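Local coordinates for ABC transporter, ATP binding protein (Sulfolobus solfataricus, PDB 1OXX), which hydrolyses ATP to energise glucose import, as the ATP-binding subunit of an archaeal ABC transporter, at residues K300-G305 with T314-D319; L310-I315 with E323-S328; L128-V133 with Q147-A152. The protein carries 1 engineered substitution. One frame throughout, in Å; residues are numbered along the deposited sequence.

How the interactions relate
Interactions 1 and 2 are neighbouring hairpins of one antiparallel sheet in the C-terminal domain, whose family belongs to the OB clan. Their centres lie 8 Å apart. Strand 310-317 is common to both: strand 294-307 pairs with it along one edge, strand 324-328 along the other, and T314 and I315 take part in both contacts. A salt bridge from K302 to E323, the loop residue just ahead of strand 324-328, passes over the middle strand 310-317. Interaction 3 comes earlier in the chain, in a different domain, the ABC-ATPase, where a helix exit packs on helix 143-155. Its nearest atoms are about 30 Å from interaction 1 and about 25 Å from interaction 2, and it touches neither.

Interaction 1. Residues K300-G305 with T314-D319; sequences KVKVIG and TITPLD
A classic beta bulge interrupts the hairpin of strands 294-307 and 310-317: K302 and V303 both face T314, so the register slips by one residue. T314 O takes the regular bond from K302 N at 2.8 Å, while V303 N reaches it only weakly, at 3.4 Å. T314 N answers with a bond to V303 O. K302 absorbs the extra residue in its backbone, whose psi of -49° departs from the extended form of its neighbours. Before the bulge the ladder is regular, K300 and T316 forming a hydrogen-bonded pair with bonds in both directions. K300 O is busy: besides T316 N, it accepts a hydrogen bond from a water at 2.9 Å and meets the CA-H of I315, with CA 3.2 Å away. The same water sits 2.7 Å from T316 OG1 and so bridges the two strands.

Side chains follow the slip. V303 and T314 lie side by side, pointing the same way, with V303 CG1 3.7 Å from T314 CB; a chi1 of 62° wedges that methyl between the valine's own backbone N and carbonyl carbon. K302 runs out fully extended, its CD passing 4.1 Å from T316 CG2, and NZ ends in a salt bridge with E323, across the next strand. On the other side of the sheet, V301 CG2 touches I315 CG2 at 4.2 Å. Two residues facing one, the first with psi near helical values, are the signature of a classic bulge in an antiparallel hairpin, here in the C-terminal domain, whose family membership is consistent with an OB-like fold.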
loop_
_atom_site.group_PDB
_atom_site.type_symbol
_atom_site.label_atom_id
_atom_site.label_comp_id
_atom_site.label_asym_id
_atom_site.label_seq_id
_atom_site.Cartn_x
_atom_site.Cartn_y
_atom_site.Cartn_z
ATOM N N LYS A 300 15.873 -28.558 6.863
ATOM C CA LYS A 300 17.298 -28.347 6.946
ATOM C C LYS A 300 17.587 -26.896 6.606
ATOM O O LYS A 300 17.068 -26.348 5.628
ATOM C CB LYS A 300 18.008 -29.296 5.983
ATOM C CG LYS A 300 19.512 -29.132 5.911
ATOM C CD LYS A 300 20.141 -30.252 5.057
ATOM C CE LYS A 300 21.573 -29.929 4.653
ATOM N NZ LYS A 300 22.198 -31.031 3.869
ATOM N N VAL A 301 18.424 -26.247 7.412
ATOM C CA VAL A 301 18.779 -24.867 7.136
ATOM C C VAL A 301 19.600 -24.742 5.850
ATOM O O VAL A 301 20.617 -25.435 5.664
ATOM C CB VAL A 301 19.548 -24.236 8.322
ATOM C CG1 VAL A 301 19.895 -22.829 8.027
ATOM C CG2 VAL A 301 18.732 -24.319 9.583
ATOM N N LYS A 302 19.124 -23.891 4.948
ATOM C CA LYS A 302 19.802 -23.639 3.679
ATOM C C LYS A 302 20.723 -22.425 3.751
ATOM O O LYS A 302 21.878 -22.477 3.296
ATOM C CB LYS A 302 18.753 -23.416 2.595
ATOM C CG LYS A 302 19.328 -23.036 1.258
ATOM C CD LYS A 302 18.215 -22.824 0.253
ATOM C CE LYS A 302 18.755 -22.499 -1.125
ATOM N NZ LYS A 302 17.671 -22.455 -2.146
ATOM N N VAL A 303 20.209 -21.311 4.275
ATOM C CA VAL A 303 20.983 -20.078 4.322
ATOM C C VAL A 303 20.426 -19.130 5.363
ATOM O O VAL A 303 19.233 -19.152 5.671
ATOM C CB VAL A 303 20.984 -19.412 2.935
ATOM C CG1 VAL A 303 19.572 -19.026 2.509
ATOM C CG2 VAL A 303 21.972 -18.240 2.876
ATOM N N ILE A 304 21.307 -18.295 5.900
ATOM C CA ILE A 304 20.937 -17.280 6.861
ATOM C C ILE A 304 21.287 -15.906 6.346
ATOM O O ILE A 304 22.362 -15.688 5.759
ATOM C CB ILE A 304 21.652 -17.518 8.207
ATOM C CG1 ILE A 304 21.307 -18.898 8.762
ATOM C CG2 ILE A 304 21.271 -16.412 9.227
ATOM C CD1 ILE A 304 22.047 -19.223 9.999
ATOM N N GLY A 305 20.365 -14.991 6.577
ATOM C CA GLY A 305 20.551 -13.578 6.349
ATOM C C GLY A 305 20.447 -12.833 7.672
ATOM O O GLY A 305 20.024 -13.399 8.694
ATOM N N THR A 314 16.415 -19.448 6.402
ATOM C CA THR A 314 15.711 -20.119 5.329
ATOM C C THR A 314 15.983 -21.607 5.426
ATOM O O THR A 314 17.150 -22.022 5.516
ATOM C CB THR A 314 16.198 -19.622 3.966
ATOM O OG1 THR A 314 15.856 -18.238 3.793
ATOM C CG2 THR A 314 15.472 -20.371 2.858
ATOM N N ILE A 315 14.917 -22.397 5.440
ATOM C CA ILE A 315 15.030 -23.838 5.452
ATOM C C ILE A 315 14.386 -24.382 4.203
ATOM O O ILE A 315 13.680 -23.663 3.501
ATOM C CB ILE A 315 14.317 -24.444 6.683
ATOM C CG1 ILE A 315 12.814 -24.219 6.614
ATOM C CG2 ILE A 315 14.857 -23.861 7.963
ATOM C CD1 ILE A 315 12.043 -25.402 6.148
ATOM N N THR A 316 14.670 -25.644 3.913
ATOM C CA THR A 316 13.874 -26.394 2.958
ATOM C C THR A 316 13.525 -27.691 3.647
ATOM O O THR A 316 14.212 -28.114 4.572
ATOM C CB THR A 316 14.578 -26.748 1.645
ATOM O OG1 THR A 316 15.637 -27.670 1.905
ATOM C CG2 THR A 316 15.207 -25.533 0.986
ATOM N N PRO A 317 12.443 -28.325 3.215
ATOM C CA PRO A 317 12.161 -29.670 3.699
ATOM C C PRO A 317 13.219 -30.598 3.160
ATOM O O PRO A 317 13.913 -30.250 2.193
ATOM C CB PRO A 317 10.814 -30.012 3.057
ATOM C CG PRO A 317 10.254 -28.727 2.626
ATOM C CD PRO A 317 11.422 -27.855 2.264
ATOM N N LEU A 318 13.368 -31.765 3.772
ATOM C CA LEU A 318 14.200 -32.801 3.180
ATOM C C LEU A 318 13.455 -33.268 1.920
ATOM O O LEU A 318 12.231 -33.278 1.895
ATOM C CB LEU A 318 14.381 -33.972 4.148
ATOM C CG LEU A 318 15.508 -33.934 5.187
ATOM C CD1 LEU A 318 15.341 -32.853 6.222
ATOM C CD2 LEU A 318 15.590 -35.290 5.880
ATOM N N ASP A 319 14.186 -33.615 0.872
ATOM C CA ASP A 319 13.582 -34.085 -0.384
ATOM C C ASP A 319 12.701 -33.036 -1.065
ATOM O O ASP A 319 11.683 -33.380 -1.668
ATOM C CB ASP A 319 12.769 -35.362 -0.157
HETATM O O HOH W 1 17.966 -26.938 2.947
#

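Interaction 2. Residues L310-I315 with E323-S328; sequences LFRITI and EIFTYS
R312 and F325 form a cation-pi stack across this hairpin, in which the guanidinium lies flat on one face of the phenyl ring. The centres are 3.7 Å apart, the planes differ by only 17°, and NH2 hovers over the middle of the ring. R312 gets there by a straight reach: CG is anti to the backbone N (chi1 -172°) and the chain stays extended as far as NE. On the way its aliphatic part crosses Y327, where CG comes within 3.6 Å of Y327 CE2. The tyrosine ring is steeply turned against the guanidinium, and its OH lies near the guanidinium plane without bonding to it; that hydroxyl is hydrogen-bonded to E243 instead. The arginine thus lies across two neighbouring rings of strand 324-328, its head flat on one and its aliphatic part against the other.

On the opposite face the packing is largely apolar. I315 and I324 run side by side, CG1 of I315 being 3.9 Å from CB of I324, and I313 CD1 touches S328 CB, also at 3.9 Å. L283 of strand 281-284 lies against both I313 and I315.

Main-chain bonding joins the strands throughout. F311 with S328, I313 with T326 and I315 with I324 are hydrogen-bonded pairs, each closed by two bonds; the one from I315 N to I324 O is short, at 2.7 Å. Between them, CA-H groups approach carbonyls, as at F325 CA and I313 O, 3.1 Å apart. This unbroken two-residue alternation is that of a regular antiparallel beta hairpin, here closing one edge of the five-stranded sheet in the C-terminal domain.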
loop_
_atom_site.group_PDB
_atom_site.type_symbol
_atom_site.label_atom_id
_atom_site.label_comp_id
_atom_site.label_asym_id
_atom_site.label_seq_id
_atom_site.Cartn_x
_atom_site.Cartn_y
_atom_site.Cartn_z
ATOM N N LEU A 310 17.861 -9.144 13.408
ATOM C CA LEU A 310 17.372 -10.510 13.472
ATOM C C LEU A 310 17.982 -11.383 12.385
ATOM O O LEU A 310 18.421 -10.904 11.328
ATOM C CB LEU A 310 15.837 -10.561 13.341
ATOM C CG LEU A 310 15.011 -9.873 14.437
ATOM C CD1 LEU A 310 13.518 -10.059 14.203
ATOM C CD2 LEU A 310 15.406 -10.407 15.804
ATOM N N PHE A 311 17.980 -12.672 12.661
ATOM C CA PHE A 311 18.436 -13.654 11.696
ATOM C C PHE A 311 17.277 -14.171 10.860
ATOM O O PHE A 311 16.278 -14.668 11.385
ATOM C CB PHE A 311 19.129 -14.802 12.393
ATOM C CG PHE A 311 20.367 -14.390 13.103
ATOM C CD1 PHE A 311 20.354 -14.119 14.459
ATOM C CD2 PHE A 311 21.541 -14.205 12.397
ATOM C CE1 PHE A 311 21.506 -13.695 15.095
ATOM C CE2 PHE A 311 22.696 -13.800 13.027
ATOM C CZ PHE A 311 22.673 -13.538 14.382
ATOM N N ARG A 312 17.431 -14.054 9.551
ATOM C CA ARG A 312 16.457 -14.572 8.604
ATOM C C ARG A 312 16.938 -15.952 8.213
ATOM O O ARG A 312 17.930 -16.100 7.485
ATOM C CB ARG A 312 16.361 -13.657 7.388
ATOM C CG ARG A 312 15.245 -13.962 6.391
ATOM C CD ARG A 312 15.336 -13.016 5.201
ATOM N NE ARG A 312 14.230 -13.038 4.251
ATOM C CZ ARG A 312 14.113 -13.901 3.262
ATOM N NH1 ARG A 312 15.017 -14.857 3.104
ATOM N NH2 ARG A 312 13.085 -13.808 2.433
ATOM N N ILE A 313 16.268 -16.965 8.744
ATOM C CA ILE A 313 16.663 -18.337 8.539
ATOM C C ILE A 313 15.794 -18.962 7.466
ATOM O O ILE A 313 14.569 -19.011 7.607
ATOM C CB ILE A 313 16.530 -19.156 9.852
ATOM C CG1 ILE A 313 17.280 -18.483 10.993
ATOM C CG2 ILE A 313 16.997 -20.571 9.632
ATOM C CD1 ILE A 313 17.080 -19.151 12.309
ATOM N N THR A 314 16.415 -19.448 6.402
ATOM C CA THR A 314 15.711 -20.119 5.329
ATOM C C THR A 314 15.983 -21.607 5.426
ATOM O O THR A 314 17.150 -22.022 5.516
ATOM C CB THR A 314 16.198 -19.622 3.966
ATOM O OG1 THR A 314 15.856 -18.238 3.793
ATOM C CG2 THR A 314 15.472 -20.371 2.858
ATOM N N ILE A 315 14.917 -22.397 5.440
ATOM C CA ILE A 315 15.030 -23.838 5.452
ATOM C C ILE A 315 14.386 -24.382 4.203
ATOM O O ILE A 315 13.680 -23.663 3.501
ATOM C CB ILE A 315 14.317 -24.444 6.683
ATOM C CG1 ILE A 315 12.814 -24.219 6.614
ATOM C CG2 ILE A 315 14.857 -23.861 7.963
ATOM C CD1 ILE A 315 12.043 -25.402 6.148
ATOM N N GLU A 323 11.129 -23.454 -0.199
ATOM C CA GLU A 323 11.731 -22.730 0.917
ATOM C C GLU A 323 10.727 -22.146 1.894
ATOM O O GLU A 323 9.606 -21.772 1.535
ATOM C CB GLU A 323 12.576 -21.581 0.388
ATOM C CG GLU A 323 13.773 -22.009 -0.441
ATOM C CD GLU A 323 14.516 -20.840 -1.060
ATOM O OE1 GLU A 323 14.051 -19.680 -0.952
ATOM O OE2 GLU A 323 15.573 -21.084 -1.677
ATOM N N ILE A 324 11.164 -22.069 3.148
ATOM C CA ILE A 324 10.444 -21.371 4.189
ATOM C C ILE A 324 11.476 -20.537 4.948
ATOM O O ILE A 324 12.526 -21.046 5.398
ATOM C CB ILE A 324 9.769 -22.320 5.165
ATOM C CG1 ILE A 324 8.604 -23.046 4.506
ATOM C CG2 ILE A 324 9.295 -21.557 6.368
ATOM C CD1 ILE A 324 7.957 -24.036 5.451
ATOM N N PHE A 325 11.207 -19.242 5.049
ATOM C CA PHE A 325 12.024 -18.392 5.902
ATOM C C PHE A 325 11.233 -17.876 7.086
ATOM O O PHE A 325 9.990 -17.756 7.060
ATOM C CB PHE A 325 12.685 -17.230 5.144
ATOM C CG PHE A 325 11.727 -16.199 4.629
ATOM C CD1 PHE A 325 11.388 -15.102 5.391
ATOM C CD2 PHE A 325 11.156 -16.343 3.381
ATOM C CE1 PHE A 325 10.481 -14.162 4.905
ATOM C CE2 PHE A 325 10.256 -15.415 2.900
ATOM C CZ PHE A 325 9.930 -14.321 3.666
ATOM N N THR A 326 11.972 -17.595 8.144
ATOM C CA THR A 326 11.414 -17.042 9.353
ATOM C C THR A 326 12.504 -16.204 10.025
ATOM O O THR A 326 13.672 -16.258 9.626
ATOM C CB THR A 326 10.924 -18.162 10.280
ATOM O OG1 THR A 326 10.189 -17.588 11.364
ATOM C CG2 THR A 326 12.083 -18.865 10.944
ATOM N N TYR A 327 12.136 -15.409 11.023
ATOM C CA TYR A 327 13.085 -14.527 11.702
ATOM C C TYR A 327 13.310 -14.973 13.131
ATOM O O TYR A 327 12.383 -15.374 13.825
ATOM C CB TYR A 327 12.618 -13.071 11.686
ATOM C CG TYR A 327 12.461 -12.509 10.320
ATOM C CD1 TYR A 327 11.215 -12.465 9.700
ATOM C CD2 TYR A 327 13.560 -12.025 9.623
ATOM C CE1 TYR A 327 11.084 -11.966 8.440
ATOM C CE2 TYR A 327 13.440 -11.535 8.338
ATOM C CZ TYR A 327 12.190 -11.499 7.754
ATOM O OH TYR A 327 12.052 -10.995 6.480
ATOM N N SER A 328 14.553 -14.869 13.589
ATOM C CA SER A 328 14.890 -15.333 14.928
ATOM C C SER A 328 15.946 -14.499 15.638
ATOM O O SER A 328 16.755 -13.814 15.000
ATOM C CB SER A 328 15.389 -16.764 14.864
ATOM O OG SER A 328 15.685 -17.251 16.162
#

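Interaction 3. Residues L128-V133 with Q147-A152; sequences LDIHHV and QRVALA
L128 and R148 meet through a single hydrogen bond where helix 114-127 ends in a Schellman motif and its exit packs on helix 143-155 of the ABC-ATPase domain. NH1 of R148 donates to L128 O over 2.9 Å, fairly straight at 161°. The acceptor lies in the guanidinium plane, yet the donor stands 62° out of the carbonyl plane, so the arginine comes down over the C=O group. Being at a helix C-terminus, this oxygen would probably be a favourable place for a positive charge.

The rest of the contact is apolar. CD1 of L128 presses on A152, 3.6 Å from its CB, while CD2 meets L151. I130 spreads its two branches along the helix: CG2 touches R148 CB at 3.7 Å, and CD1 lies 3.6 Å from V149 CG2. With chi1 at 45°, CG1 is flanked by both main-chain neighbours, and CD1 is carried across V149.

Farther out, L182 of helix 176-190 backs L128, R148 and L151, whereas I103 of helix 99-104 covers I130, V149 and A152. The turn probably sets the directions in which L128 and I130 leave the chain toward the helix. D129, at positive phi, is the C-prime residue, with its N bonded to K126 O and the next amide, I130 N, reaching back to A125 O.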
loop_
_atom_site.group_PDB
_atom_site.type_symbol
_atom_site.label_atom_id
_atom_site.label_comp_id
_atom_site.label_asym_id
_atom_site.label_seq_id
_atom_site.Cartn_x
_atom_site.Cartn_y
_atom_site.Cartn_z
ATOM N N LEU A 128 1.832 23.082 9.891
ATOM C CA LEU A 128 2.724 22.023 9.472
ATOM C C LEU A 128 4.174 22.256 9.916
ATOM O O LEU A 128 5.104 21.570 9.482
ATOM C CB LEU A 128 2.640 21.846 7.945
ATOM C CG LEU A 128 1.319 21.307 7.389
ATOM C CD1 LEU A 128 1.304 21.269 5.878
ATOM C CD2 LEU A 128 1.064 19.913 7.942
ATOM N N ASP A 129 4.349 23.255 10.774
ATOM C CA ASP A 129 5.633 23.601 11.380
ATOM C C ASP A 129 6.770 23.816 10.389
ATOM O O ASP A 129 7.895 23.334 10.580
ATOM C CB ASP A 129 6.031 22.563 12.427
ATOM C CG ASP A 129 7.151 23.038 13.340
ATOM O OD1 ASP A 129 7.250 24.258 13.615
ATOM O OD2 ASP A 129 7.977 22.236 13.847
ATOM N N ILE A 130 6.468 24.581 9.339
ATOM C CA ILE A 130 7.490 25.018 8.378
ATOM C C ILE A 130 7.449 26.518 8.158
ATOM O O ILE A 130 8.029 27.034 7.207
ATOM C CB ILE A 130 7.375 24.300 7.011
ATOM C CG1 ILE A 130 5.920 24.262 6.542
ATOM C CG2 ILE A 130 7.983 22.908 7.118
ATOM C CD1 ILE A 130 5.712 23.816 5.117
ATOM N N HIS A 131 6.770 27.219 9.058
ATOM C CA HIS A 131 6.658 28.667 8.949
ATOM C C HIS A 131 8.038 29.336 8.962
ATOM O O HIS A 131 8.261 30.342 8.287
ATOM C CB HIS A 131 5.775 29.191 10.091
ATOM C CG HIS A 131 5.468 30.644 10.003
ATOM N ND1 HIS A 131 6.261 31.594 10.595
ATOM C CD2 HIS A 131 4.474 31.316 9.375
ATOM C CE1 HIS A 131 5.760 32.792 10.359
ATOM N NE2 HIS A 131 4.672 32.653 9.618
ATOM N N HIS A 132 8.962 28.752 9.717
ATOM C CA HIS A 132 10.286 29.328 9.908
ATOM C C HIS A 132 11.256 29.095 8.758
ATOM O O HIS A 132 12.364 29.631 8.765
ATOM C CB HIS A 132 10.915 28.817 11.203
ATOM C CG HIS A 132 11.019 27.325 11.284
ATOM N ND1 HIS A 132 9.914 26.504 11.356
ATOM C CD2 HIS A 132 12.097 26.502 11.334
ATOM C CE1 HIS A 132 10.306 25.242 11.439
ATOM N NE2 HIS A 132 11.629 25.216 11.421
ATOM N N VAL A 133 10.851 28.301 7.765
ATOM C CA VAL A 133 11.709 28.093 6.599
ATOM C C VAL A 133 11.028 28.535 5.286
ATOM O O VAL A 133 11.408 28.109 4.197
ATOM C CB VAL A 133 12.178 26.628 6.500
ATOM C CG1 VAL A 133 13.102 26.278 7.678
ATOM C CG2 VAL A 133 11.023 25.668 6.482
ATOM N N GLN A 147 8.830 17.456 2.456
ATOM C CA GLN A 147 7.576 16.726 2.566
ATOM C C GLN A 147 6.466 17.619 3.085
ATOM O O GLN A 147 5.339 17.628 2.569
ATOM C CB GLN A 147 7.757 15.534 3.499
ATOM C CG GLN A 147 6.602 14.570 3.455
ATOM C CD GLN A 147 6.749 13.550 2.345
ATOM O OE1 GLN A 147 7.843 13.381 1.780
ATOM N NE2 GLN A 147 5.664 12.852 2.040
ATOM N N ARG A 148 6.774 18.375 4.124
ATOM C CA ARG A 148 5.800 19.264 4.706
ATOM C C ARG A 148 5.416 20.415 3.767
ATOM O O ARG A 148 4.244 20.808 3.739
ATOM C CB ARG A 148 6.265 19.745 6.075
ATOM C CG ARG A 148 6.284 18.630 7.094
ATOM C CD ARG A 148 6.953 18.996 8.379
ATOM N NE ARG A 148 6.885 17.873 9.304
ATOM C CZ ARG A 148 6.130 17.852 10.382
ATOM N NH1 ARG A 148 5.383 18.898 10.698
ATOM N NH2 ARG A 148 6.122 16.772 11.153
ATOM N N VAL A 149 6.359 20.945 2.988
ATOM C CA VAL A 149 6.007 21.977 2.023
ATOM C C VAL A 149 5.090 21.402 0.948
ATOM O O VAL A 149 4.128 22.038 0.544
ATOM C CB VAL A 149 7.261 22.579 1.388
ATOM C CG1 VAL A 149 6.899 23.522 0.262
ATOM C CG2 VAL A 149 8.050 23.281 2.457
ATOM N N ALA A 150 5.371 20.181 0.500
ATOM C CA ALA A 150 4.534 19.529 -0.501
ATOM C C ALA A 150 3.120 19.295 0.044
ATOM O O ALA A 150 2.124 19.473 -0.675
ATOM C CB ALA A 150 5.159 18.210 -0.950
ATOM N N LEU A 151 3.020 18.892 1.309
ATOM C CA LEU A 151 1.715 18.711 1.917
ATOM C C LEU A 151 1.001 20.060 2.073
ATOM O O LEU A 151 -0.182 20.158 1.803
ATOM C CB LEU A 151 1.864 18.026 3.260
ATOM C CG LEU A 151 0.613 17.560 3.973
ATOM C CD1 LEU A 151 -0.228 16.661 3.096
ATOM C CD2 LEU A 151 1.028 16.864 5.260
ATOM N N ALA A 152 1.706 21.118 2.446
ATOM C CA ALA A 152 1.102 22.435 2.570
ATOM C C ALA A 152 0.556 22.891 1.228
ATOM O O ALA A 152 -0.531 23.480 1.152
ATOM C CB ALA A 152 2.154 23.416 3.076
#